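Local coordinates for hypothetical protein (PDB 4JJA) that probably cleaves N-acetylmuramic acid from peptidoglycan fragments as an exported exo-beta-N-acetylmuramidase, at residues A26-H31 with F55-G60; F49-I54 with T79-L84; V112-Y117 with L229-C234; L138-P143 with T198-K203. All coordinates share one frame; numbering follows the deposited sequence. Where two conformers were deposited one is given.

In the fold
Contacts 1, 2 and 4 lie in one six-stranded parallel sheet, ordered 83-85, 50-56, 24-28, 104-107, 136-140, 197-200. Contacts 1 and 2 share strand 50-56, their centres about 10 Å apart; they touch where S56 N meets L84 O at 2.9 Å and I27 N meets A53 O at 3.0 Å, both probable hydrogen bonds. Contact 4, at the other edge strand, has its centre about 17 Å from that of contact 1. Contact 3 stands off the sheet, its centre about 21 Å from contact 1 and 22 Å from contact 4, and joins segments from the two NamZ family regions. Glycerol molecules, probably from the crystallisation liquor, lie beside E58 in contact 1, Y230 in contact 3 and V199 in contact 4.

Contact 1: A26-H31 with F55-G60; sequences AIFSNH and FSPEHG
N30 and E58 join two loops just beyond the strand ends, a polar clasp beyond the F28-F55 strand pair. N30 ND2 donates to E58 OE1 over 3.1 Å, meeting the syn lone pair of the carboxylate, with the oxygen tilted 17° from the amide plane. The chain of E58 is bent at chi2 (89°), which curls the carboxylate back toward N30, and a water bridges the same OE1 to H31 ND1. The other end of the N30 amide is fixed by T32, whose hydroxyl bonds to OD1. Behind the clasp, F55 N donates to I27 O at 2.7 Å and S29 N to F55 O at 3.1 Å, the two bonds of a parallel bridge between F28 and F55. The F28 ring brings CE1 to within 3.7 Å of P57 CD, while A26 CB meets the F55 ring at its edge, 3.9 Å from CE2. S56 OG accepts from E58 N at 2.9 Å and so shapes the turn that leads to E58. That is an ST turn, and the whole is the C-terminal edge of a parallel alpha/beta sheet, where loops leaving adjacent strands commonly build a pocket; the glycerol near E58 is consistent with one here.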
# COMPACT_ATOMS: atom_id res chain seq x y z
N ALA A 26 -22.24 -4.11 -2.30
CA ALA A 26 -21.37 -2.93 -2.38
C ALA A 26 -19.97 -3.39 -2.72
O ALA A 26 -19.60 -4.49 -2.39
CB ALA A 26 -21.33 -2.19 -1.05
N ILE A 27 -19.20 -2.52 -3.36
CA ILE A 27 -17.82 -2.82 -3.74
C ILE A 27 -16.89 -1.73 -3.21
O ILE A 27 -17.20 -0.53 -3.34
CB ILE A 27 -17.67 -2.89 -5.23
CG1 ILE A 27 -18.61 -3.93 -5.85
CG2 ILE A 27 -16.23 -3.15 -5.61
CD1 ILE A 27 -18.69 -3.82 -7.32
N PHE A 28 -15.74 -2.14 -2.64
CA PHE A 28 -14.63 -1.27 -2.29
C PHE A 28 -13.55 -1.53 -3.30
O PHE A 28 -12.98 -2.63 -3.35
CB PHE A 28 -14.13 -1.51 -0.89
CG PHE A 28 -12.85 -0.77 -0.53
CD1 PHE A 28 -12.83 0.59 -0.50
CD2 PHE A 28 -11.69 -1.44 -0.21
CE1 PHE A 28 -11.66 1.29 -0.15
CE2 PHE A 28 -10.53 -0.79 0.11
CZ PHE A 28 -10.51 0.56 0.14
N SER A 29 -13.27 -0.54 -4.13
CA SER A 29 -12.33 -0.68 -5.21
C SER A 29 -11.93 0.68 -5.76
O SER A 29 -12.32 1.71 -5.22
CB SER A 29 -12.97 -1.55 -6.32
OG SER A 29 -12.07 -1.95 -7.33
N ASN A 30 -11.13 0.62 -6.82
CA ASN A 30 -10.73 1.80 -7.58
C ASN A 30 -10.45 1.35 -9.00
O ASN A 30 -10.85 0.26 -9.40
CB ASN A 30 -9.57 2.56 -6.90
CG ASN A 30 -8.27 1.81 -6.91
OD1 ASN A 30 -8.18 0.73 -7.51
ND2 ASN A 30 -7.24 2.39 -6.27
N HIS A 31 -9.69 2.14 -9.75
CA HIS A 31 -9.43 1.82 -11.12
C HIS A 31 -8.62 0.56 -11.34
O HIS A 31 -8.53 0.09 -12.47
CB HIS A 31 -8.69 3.01 -11.79
CG HIS A 31 -7.32 3.21 -11.24
ND1 HIS A 31 -7.10 3.65 -9.96
CD2 HIS A 31 -6.12 2.88 -11.76
CE1 HIS A 31 -5.79 3.61 -9.73
NE2 HIS A 31 -5.18 3.16 -10.81
N PHE A 55 -17.62 2.05 -2.83
CA PHE A 55 -16.78 2.83 -1.95
C PHE A 55 -15.41 2.93 -2.59
O PHE A 55 -14.85 1.93 -3.02
CB PHE A 55 -16.64 2.10 -0.63
CG PHE A 55 -17.92 2.03 0.19
CD1 PHE A 55 -18.29 3.11 0.97
CD2 PHE A 55 -18.68 0.87 0.26
CE1 PHE A 55 -19.45 3.06 1.72
CE2 PHE A 55 -19.84 0.81 1.01
CZ PHE A 55 -20.23 1.90 1.74
N SER A 56 -14.86 4.13 -2.67
CA SER A 56 -13.55 4.30 -3.26
C SER A 56 -12.63 5.04 -2.30
O SER A 56 -13.09 5.93 -1.61
CB SER A 56 -13.63 5.03 -4.57
OG SER A 56 -12.32 5.27 -5.07
N PRO A 57 -11.35 4.66 -2.25
CA PRO A 57 -10.40 5.53 -1.53
C PRO A 57 -10.00 6.81 -2.34
O PRO A 57 -9.30 7.65 -1.80
CB PRO A 57 -9.21 4.60 -1.32
CG PRO A 57 -9.18 3.73 -2.54
CD PRO A 57 -10.66 3.55 -2.95
N GLU A 58 -10.35 6.89 -3.63
CA GLU A 58 -10.21 8.12 -4.44
C GLU A 58 -11.60 8.71 -4.68
O GLU A 58 -12.42 8.69 -3.75
CB GLU A 58 -9.42 7.85 -5.72
CG GLU A 58 -7.90 7.77 -5.46
CD GLU A 58 -7.41 6.37 -5.12
OE1 GLU A 58 -7.81 5.38 -5.82
OE2 GLU A 58 -6.60 6.30 -4.16
N HIS A 59 -11.92 9.23 -5.88
CA HIS A 59 -13.28 9.75 -6.11
C HIS A 59 -14.21 8.58 -6.35
O HIS A 59 -15.16 8.32 -5.58
CB HIS A 59 -13.37 10.70 -7.31
CG HIS A 59 -14.78 11.00 -7.74
N GLY A 60 -13.89 7.89 -7.43
CA GLY A 60 -14.60 6.77 -7.90
C GLY A 60 -13.63 6.08 -8.82
O GLY A 60 -12.58 6.63 -9.20
O HOH W 1 -8.88 5.34 -8.59

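Contact 2: F49-I54 with T79-L84; sequences FNVVAI and TGVPIL
With chi1 at 61°, I54 holds CG1 between its own backbone N and carbonyl carbon, and from there the branch reaches I83, CG1 to CG1 at 3.7 Å. CG2 of the same residue turns to V81, meeting its CG1 at 3.9 Å. The V81 branch is placed by a chi1 of 177°, which extends CG1 from the backbone N toward the other strand, where it also packs on the backbone of A53 at 3.6 Å from its N. I54 and V81 cross at about a right angle, whereas I54 and I83 meet obliquely on the same face. The backbones are tied by two bonds round I54: its N donates to P82 O at 2.9 Å, and its O accepts from L84 N at 2.7 Å. P82 lays CG close to V52 O, while L84 CD1 reaches A53 CB at 4.2 Å. Ahead of the bridge, T79 OG1 accepts from V81 N in an ST turn that leads the chain into strand 83-85, and D76 bonds to the same hydroxyl. Strand 83-85 is the outermost on this side; strand 50-56 has strand 24-28 as its other neighbour, and L41 of helix 40-46 packs against V51 and I54.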
# COMPACT_ATOMS: atom_id res chain seq x y z
N PHE A 49 -26.14 -9.12 -11.32
CA PHE A 49 -26.03 -8.91 -9.89
C PHE A 49 -26.44 -7.47 -9.53
O PHE A 49 -26.24 -6.51 -10.27
CB PHE A 49 -24.60 -9.21 -9.40
CG PHE A 49 -24.23 -10.62 -9.54
CD1 PHE A 49 -24.66 -11.53 -8.62
CD2 PHE A 49 -23.46 -11.08 -10.58
CE1 PHE A 49 -24.33 -12.88 -8.75
CE2 PHE A 49 -23.13 -12.40 -10.71
CZ PHE A 49 -23.56 -13.30 -9.79
N ASN A 50 -26.96 -7.36 -8.33
CA ASN A 50 -27.49 -6.10 -7.82
C ASN A 50 -26.42 -5.32 -7.05
O ASN A 50 -26.33 -5.42 -5.84
CB ASN A 50 -28.69 -6.41 -6.92
CG ASN A 50 -29.37 -5.17 -6.44
OD1 ASN A 50 -29.22 -4.08 -7.04
ND2 ASN A 50 -30.13 -5.32 -5.34
N VAL A 51 -25.63 -4.54 -7.79
CA VAL A 51 -24.63 -3.69 -7.16
C VAL A 51 -25.28 -2.35 -6.83
O VAL A 51 -25.82 -1.68 -7.73
CB VAL A 51 -23.37 -3.51 -8.02
CG1 VAL A 51 -22.32 -2.66 -7.28
CG2 VAL A 51 -22.77 -4.88 -8.42
N VAL A 52 -25.26 -1.99 -5.55
CA VAL A 52 -26.01 -0.85 -5.05
C VAL A 52 -25.12 0.30 -4.65
O VAL A 52 -25.63 1.42 -4.47
CB VAL A 52 -26.91 -1.26 -3.86
CG1 VAL A 52 -27.91 -2.35 -4.30
CG2 VAL A 52 -26.16 -1.66 -2.65
N ALA A 53 -23.81 0.07 -4.49
CA ALA A 53 -22.92 1.12 -4.08
C ALA A 53 -21.47 0.75 -4.31
O ALA A 53 -21.11 -0.40 -4.27
CB ALA A 53 -23.11 1.44 -2.59
N ILE A 54 -20.67 1.75 -4.58
CA ILE A 54 -19.24 1.60 -4.59
C ILE A 54 -18.53 2.58 -3.65
O ILE A 54 -18.83 3.77 -3.63
CB ILE A 54 -18.74 1.62 -5.98
CG1 ILE A 54 -19.02 2.90 -6.72
CG2 ILE A 54 -19.41 0.49 -6.77
CD1 ILE A 54 -19.09 2.66 -8.24
N THR A 79 -23.12 3.45 -15.10
CA THR A 79 -24.02 2.47 -14.51
C THR A 79 -25.12 3.01 -13.59
O THR A 79 -26.05 2.28 -13.24
CB THR A 79 -23.19 1.47 -13.66
OG1 THR A 79 -22.68 2.16 -12.51
CG2 THR A 79 -22.01 0.86 -14.46
N GLY A 80 -24.99 4.26 -13.15
CA GLY A 80 -25.90 4.82 -12.15
C GLY A 80 -25.74 4.37 -10.69
O GLY A 80 -26.57 4.72 -9.82
N VAL A 81 -24.71 3.56 -10.39
CA VAL A 81 -24.46 3.14 -9.02
C VAL A 81 -23.89 4.32 -8.18
O VAL A 81 -22.97 4.95 -8.63
CB VAL A 81 -23.48 1.95 -9.05
CG1 VAL A 81 -23.11 1.51 -7.67
CG2 VAL A 81 -24.12 0.80 -9.86
N PRO A 82 -24.42 4.60 -6.98
CA PRO A 82 -23.78 5.67 -6.18
C PRO A 82 -22.31 5.38 -5.81
O PRO A 82 -21.93 4.22 -5.56
CB PRO A 82 -24.67 5.76 -4.93
CG PRO A 82 -25.46 4.52 -4.88
CD PRO A 82 -25.56 3.98 -6.29
N ILE A 83 -21.49 6.43 -5.80
CA ILE A 83 -20.05 6.37 -5.53
C ILE A 83 -19.71 7.11 -4.26
O ILE A 83 -19.98 8.33 -4.17
CB ILE A 83 -19.24 7.06 -6.62
CG1 ILE A 83 -19.41 6.39 -7.97
CG2 ILE A 83 -17.75 7.10 -6.27
CD1 ILE A 83 -18.65 7.09 -9.05
N LEU A 84 -19.09 6.42 -3.31
CA LEU A 84 -18.87 6.97 -1.96
C LEU A 84 -17.36 7.05 -1.63
O LEU A 84 -16.69 6.04 -1.51
CB LEU A 84 -19.65 6.15 -0.93
CG LEU A 84 -21.10 5.82 -1.37
CD1 LEU A 84 -21.75 4.75 -0.46
CD2 LEU A 84 -21.98 7.07 -1.44

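Contact 3: V112-Y117 with L229-C234; sequences VGLRFY and LYPSIC
One face of the Y230 ring receives the edge of F116: the pair is an offset edge-to-face stack with centroids 5.6 Å apart and planes at 78°. Y230 OH lies at the edge of the Y117 ring, near its plane and 3.6 Å from CD1, while V112 CG2 sits above one face of that ring, toward its rim. V112 CG2 also meets Y230 CE2, at 4.0 Å. L114 slides past the Y230 ring in the opposite direction, with CG 3.6 Å from Y230 CD2; its CD1 goes on to P231 CB at 3.8 Å. The F116 side chain starts with CG between backbone N and carbonyl carbon, chi1 43°, which carries the ring across to the helix. There C234 approaches it obliquely: CB is 3.5 Å from F116 CE1, and SG lies 4.4 Å from the ring centroid, a sulfur-aromatic contact. No hydrogen bond spans the two segments, and P231 O is buried without a partner in the model. The polar ends look elsewhere, Y117 OH to S218 and Y230 OH to a glycerol. Segment 112-117 is the loop between strand 104-107 and helix 119-132, with a type I turn at L114-Y117, and it packs on the C-terminal part of helix 224-233, kinked near P231.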
# COMPACT_ATOMS: atom_id res chain seq x y z
N VAL A 112 0.19 -2.28 -2.68
CA VAL A 112 1.63 -2.40 -2.92
C VAL A 112 2.45 -2.94 -1.75
O VAL A 112 3.64 -3.08 -1.86
CB VAL A 112 2.24 -1.09 -3.45
CG1 VAL A 112 1.52 -0.65 -4.76
CG2 VAL A 112 2.15 -0.01 -2.44
N GLY A 113 1.79 -3.23 -0.64
CA GLY A 113 2.44 -3.91 0.49
C GLY A 113 3.24 -3.13 1.48
O GLY A 113 4.17 -3.64 2.07
N LEU A 114 2.88 -1.86 1.68
CA LEU A 114 3.57 -0.99 2.59
C LEU A 114 2.63 -0.48 3.67
O LEU A 114 1.49 -0.12 3.42
CB LEU A 114 4.15 0.23 1.86
CG LEU A 114 5.53 0.03 1.26
CD1 LEU A 114 6.57 -0.25 2.35
CD2 LEU A 114 5.48 -1.00 0.12
N ARG A 115 3.17 -0.39 4.87
CA ARG A 115 2.39 0.15 6.00
C ARG A 115 1.89 1.58 5.79
O ARG A 115 0.87 1.95 6.30
CB ARG A 115 3.22 0.04 7.26
CG ARG A 115 2.48 0.33 8.54
CD ARG A 115 3.37 0.17 9.74
NE ARG A 115 4.41 1.16 9.79
CZ ARG A 115 5.64 0.96 10.28
NH1 ARG A 115 6.02 -0.23 10.75
NH2 ARG A 115 6.53 1.97 10.25
N PHE A 116 2.62 2.37 5.02
CA PHE A 116 2.29 3.75 4.76
C PHE A 116 1.57 3.96 3.44
O PHE A 116 1.31 5.11 3.06
CB PHE A 116 3.49 4.69 4.95
CG PHE A 116 4.79 4.20 4.39
CD1 PHE A 116 4.97 4.03 3.02
CD2 PHE A 116 5.86 3.95 5.24
CE1 PHE A 116 6.19 3.60 2.49
CE2 PHE A 116 7.08 3.52 4.71
CZ PHE A 116 7.24 3.33 3.35
N TYR A 117 1.13 2.86 2.79
CA TYR A 117 0.22 2.91 1.63
C TYR A 117 -1.11 2.44 2.18
O TYR A 117 -1.23 1.29 2.60
CB TYR A 117 0.74 2.02 0.54
CG TYR A 117 0.05 2.24 -0.80
CD1 TYR A 117 0.55 3.16 -1.69
CD2 TYR A 117 -1.03 1.48 -1.20
CE1 TYR A 117 -0.00 3.37 -2.91
CE2 TYR A 117 -1.64 1.67 -2.43
CZ TYR A 117 -1.11 2.63 -3.29
OH TYR A 117 -1.72 2.78 -4.52
N LEU A 229 11.35 -0.04 -5.17
CA LEU A 229 12.12 0.97 -4.43
C LEU A 229 11.32 1.73 -3.37
O LEU A 229 11.90 2.26 -2.43
CB LEU A 229 12.76 1.97 -5.42
CG LEU A 229 13.99 1.44 -6.17
CD1 LEU A 229 14.34 2.40 -7.31
CD2 LEU A 229 15.15 1.27 -5.21
N TYR A 230 9.99 1.74 -3.50
CA TYR A 230 9.11 2.47 -2.65
C TYR A 230 9.39 2.27 -1.14
O TYR A 230 9.42 3.28 -0.40
CB TYR A 230 7.65 2.18 -3.07
CG TYR A 230 6.57 2.89 -2.34
CD1 TYR A 230 6.37 4.25 -2.46
CD2 TYR A 230 5.64 2.18 -1.62
CE1 TYR A 230 5.34 4.90 -1.78
CE2 TYR A 230 4.60 2.80 -0.95
CZ TYR A 230 4.47 4.16 -1.00
OH TYR A 230 3.43 4.76 -0.31
N PRO A 231 9.61 1.03 -0.68
CA PRO A 231 9.86 0.91 0.75
C PRO A 231 11.04 1.70 1.28
O PRO A 231 11.01 2.16 2.42
CB PRO A 231 10.11 -0.61 0.93
CG PRO A 231 9.43 -1.23 -0.23
CD PRO A 231 9.54 -0.28 -1.38
N SER A 232 12.07 1.82 0.45
CA SER A 232 13.29 2.54 0.82
C SER A 232 13.15 4.04 0.54
O SER A 232 13.45 4.88 1.37
CB SER A 232 14.50 1.99 0.04
OG SER A 232 14.72 0.62 0.33
N ILE A 233 12.64 4.38 -0.61
CA ILE A 233 12.63 5.76 -1.08
C ILE A 233 11.50 6.60 -0.49
O ILE A 233 11.69 7.78 -0.28
CB ILE A 233 12.64 5.79 -2.64
CG1 ILE A 233 13.94 5.18 -3.13
CG2 ILE A 233 12.46 7.20 -3.23
CD1 ILE A 233 15.20 5.97 -2.81
N CYS A 234 10.37 6.01 -0.14
CA CYS A 234 9.28 6.76 0.45
C CYS A 234 9.66 7.32 1.82
O CYS A 234 9.07 8.27 2.26
CB CYS A 234 7.99 5.91 0.56
SG CYS A 234 6.49 6.89 0.78

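Contact 4: L138-P143 with T198-K203; sequences LILDRP and TVIPCK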
# COMPACT_ATOMS: atom_id res chain seq x y z
N LEU A 138 -16.47 -9.97 1.38
CA LEU A 138 -15.86 -10.91 0.44
C LEU A 138 -14.63 -10.21 -0.15
O LEU A 138 -14.76 -9.20 -0.80
CB LEU A 138 -16.86 -11.25 -0.67
CG LEU A 138 -16.34 -12.17 -1.77
CD1 LEU A 138 -16.06 -13.57 -1.26
CD2 LEU A 138 -17.32 -12.23 -2.95
N ILE A 139 -13.44 -10.78 0.06
CA ILE A 139 -12.22 -10.22 -0.49
C ILE A 139 -11.79 -11.07 -1.69
O ILE A 139 -11.58 -12.29 -1.57
CB ILE A 139 -11.08 -10.18 0.55
CG1 ILE A 139 -11.54 -9.35 1.78
CG2 ILE A 139 -9.77 -9.64 -0.13
CD1 ILE A 139 -10.55 -9.33 2.91
N LEU A 140 -11.72 -10.43 -2.86
CA LEU A 140 -11.23 -11.08 -4.09
C LEU A 140 -9.75 -10.78 -4.11
O LEU A 140 -9.35 -9.64 -4.41
CB LEU A 140 -12.00 -10.52 -5.29
CG LEU A 140 -13.51 -10.73 -5.23
CD1 LEU A 140 -14.13 -10.07 -6.47
CD2 LEU A 140 -13.91 -12.20 -5.05
N ASP A 141 -8.93 -11.73 -3.68
CA ASP A 141 -7.56 -11.35 -3.35
C ASP A 141 -6.75 -11.04 -4.60
O ASP A 141 -7.00 -11.61 -5.69
CB ASP A 141 -6.88 -12.44 -2.52
CG ASP A 141 -5.99 -11.94 -1.41
OD1 ASP A 141 -6.07 -10.77 -1.01
OD2 ASP A 141 -5.24 -12.83 -0.89
N ARG A 142 -5.79 -10.14 -4.45
CA ARG A 142 -4.80 -9.84 -5.46
C ARG A 142 -3.43 -9.97 -4.82
O ARG A 142 -3.28 -9.82 -3.62
CB ARG A 142 -4.98 -8.45 -6.07
CG ARG A 142 -6.26 -8.33 -6.88
CD ARG A 142 -6.41 -6.97 -7.54
NE ARG A 142 -7.71 -6.92 -8.23
CZ ARG A 142 -7.90 -6.91 -9.53
NH1 ARG A 142 -6.88 -6.85 -10.37
NH2 ARG A 142 -9.15 -6.92 -9.99
N PRO A 143 -2.41 -10.23 -5.64
CA PRO A 143 -1.07 -10.34 -5.09
C PRO A 143 -0.55 -9.10 -4.41
O PRO A 143 -0.98 -8.00 -4.75
CB PRO A 143 -0.20 -10.66 -6.33
CG PRO A 143 -1.12 -11.36 -7.24
CD PRO A 143 -2.43 -10.60 -7.06
N THR A 198 -14.79 -13.64 4.02
CA THR A 198 -14.43 -14.75 3.14
C THR A 198 -13.44 -14.22 2.12
O THR A 198 -13.65 -13.14 1.57
CB THR A 198 -15.67 -15.26 2.40
OG1 THR A 198 -16.63 -15.69 3.35
CG2 THR A 198 -15.33 -16.35 1.35
N VAL A 199 -12.34 -14.93 1.95
CA VAL A 199 -11.33 -14.59 0.95
C VAL A 199 -11.39 -15.62 -0.18
O VAL A 199 -11.38 -16.82 0.07
CB VAL A 199 -9.91 -14.50 1.53
CG1 VAL A 199 -8.95 -14.03 0.44
CG2 VAL A 199 -9.88 -13.64 2.79
N ILE A 200 -11.43 -15.13 -1.43
CA ILE A 200 -11.20 -15.96 -2.61
C ILE A 200 -9.71 -15.78 -2.95
O ILE A 200 -9.29 -14.73 -3.42
CB ILE A 200 -12.05 -15.54 -3.83
CG1 ILE A 200 -13.53 -15.46 -3.45
CG2 ILE A 200 -11.77 -16.48 -5.01
CD1 ILE A 200 -14.15 -16.78 -2.90
N PRO A 201 -8.87 -16.76 -2.62
CA PRO A 201 -7.43 -16.60 -2.81
C PRO A 201 -7.03 -16.65 -4.26
O PRO A 201 -7.70 -17.26 -5.09
CB PRO A 201 -6.83 -17.81 -2.04
CG PRO A 201 -7.85 -18.24 -1.09
CD PRO A 201 -9.16 -17.94 -1.77
N CYS A 202 -5.90 -16.02 -4.56
CA CYS A 202 -5.31 -16.20 -5.86
C CYS A 202 -4.88 -17.65 -6.07
O CYS A 202 -4.52 -18.33 -5.10
CB CYS A 202 -4.04 -15.37 -5.98
SG CYS A 202 -4.24 -13.60 -5.77
N LYS A 203 -4.85 -18.07 -7.32
CA LYS A 203 -4.23 -19.35 -7.70
C LYS A 203 -2.89 -19.07 -8.35
O LYS A 203 -2.67 -17.99 -8.89
CB LYS A 203 -5.09 -20.14 -8.65
CG LYS A 203 -6.43 -20.53 -8.02
CD LYS A 203 -7.30 -21.34 -8.99
CE LYS A 203 -8.46 -22.01 -8.30
NZ LYS A 203 -8.16 -22.56 -6.94
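I200 CG1 touches two leucines, L140 CD2 at 3.7 Å and L138 CD1 at 3.8 Å, all on one face of the strand pair. L140 and I200 run side by side and point the same way, whereas L138 comes in obliquely; its CG stands anti to the backbone N (chi1 177°), and CD1 thereby swings over the neighbouring strand to touch T198 CG2 as well. On the other face V199 packs against I139, and its CG1 meets D141 CB at 3.9 Å. Between the two faces the backbones form three hydrogen bonds: I139 N to T198 O and I200 N to I139 O, each 2.8 Å, then D141 N to I200 O at 3.0 Å. This is the ladder of a parallel alpha/beta sheet, in keeping with the Rossmann-like clan of the N-terminal family region; strand 197-200 is the edge strand and 136-140 its inner neighbour, 18° from parallel. Past the strand ends C202 SG takes over, resting 3.4 Å from D141 O and 3.7 Å from P143 CD. The carboxylate of D141 is gripped at both oxygens, OD1 by G177 N and OD2 by the hydroxyls of T175 and Y368; Y368 also bonds to C202 N. Farther out, R142 forms a salt bridge with D108, and helix 13-20 covers the leucine face, Y16 touching both leucines and I19 and L20 touching L138.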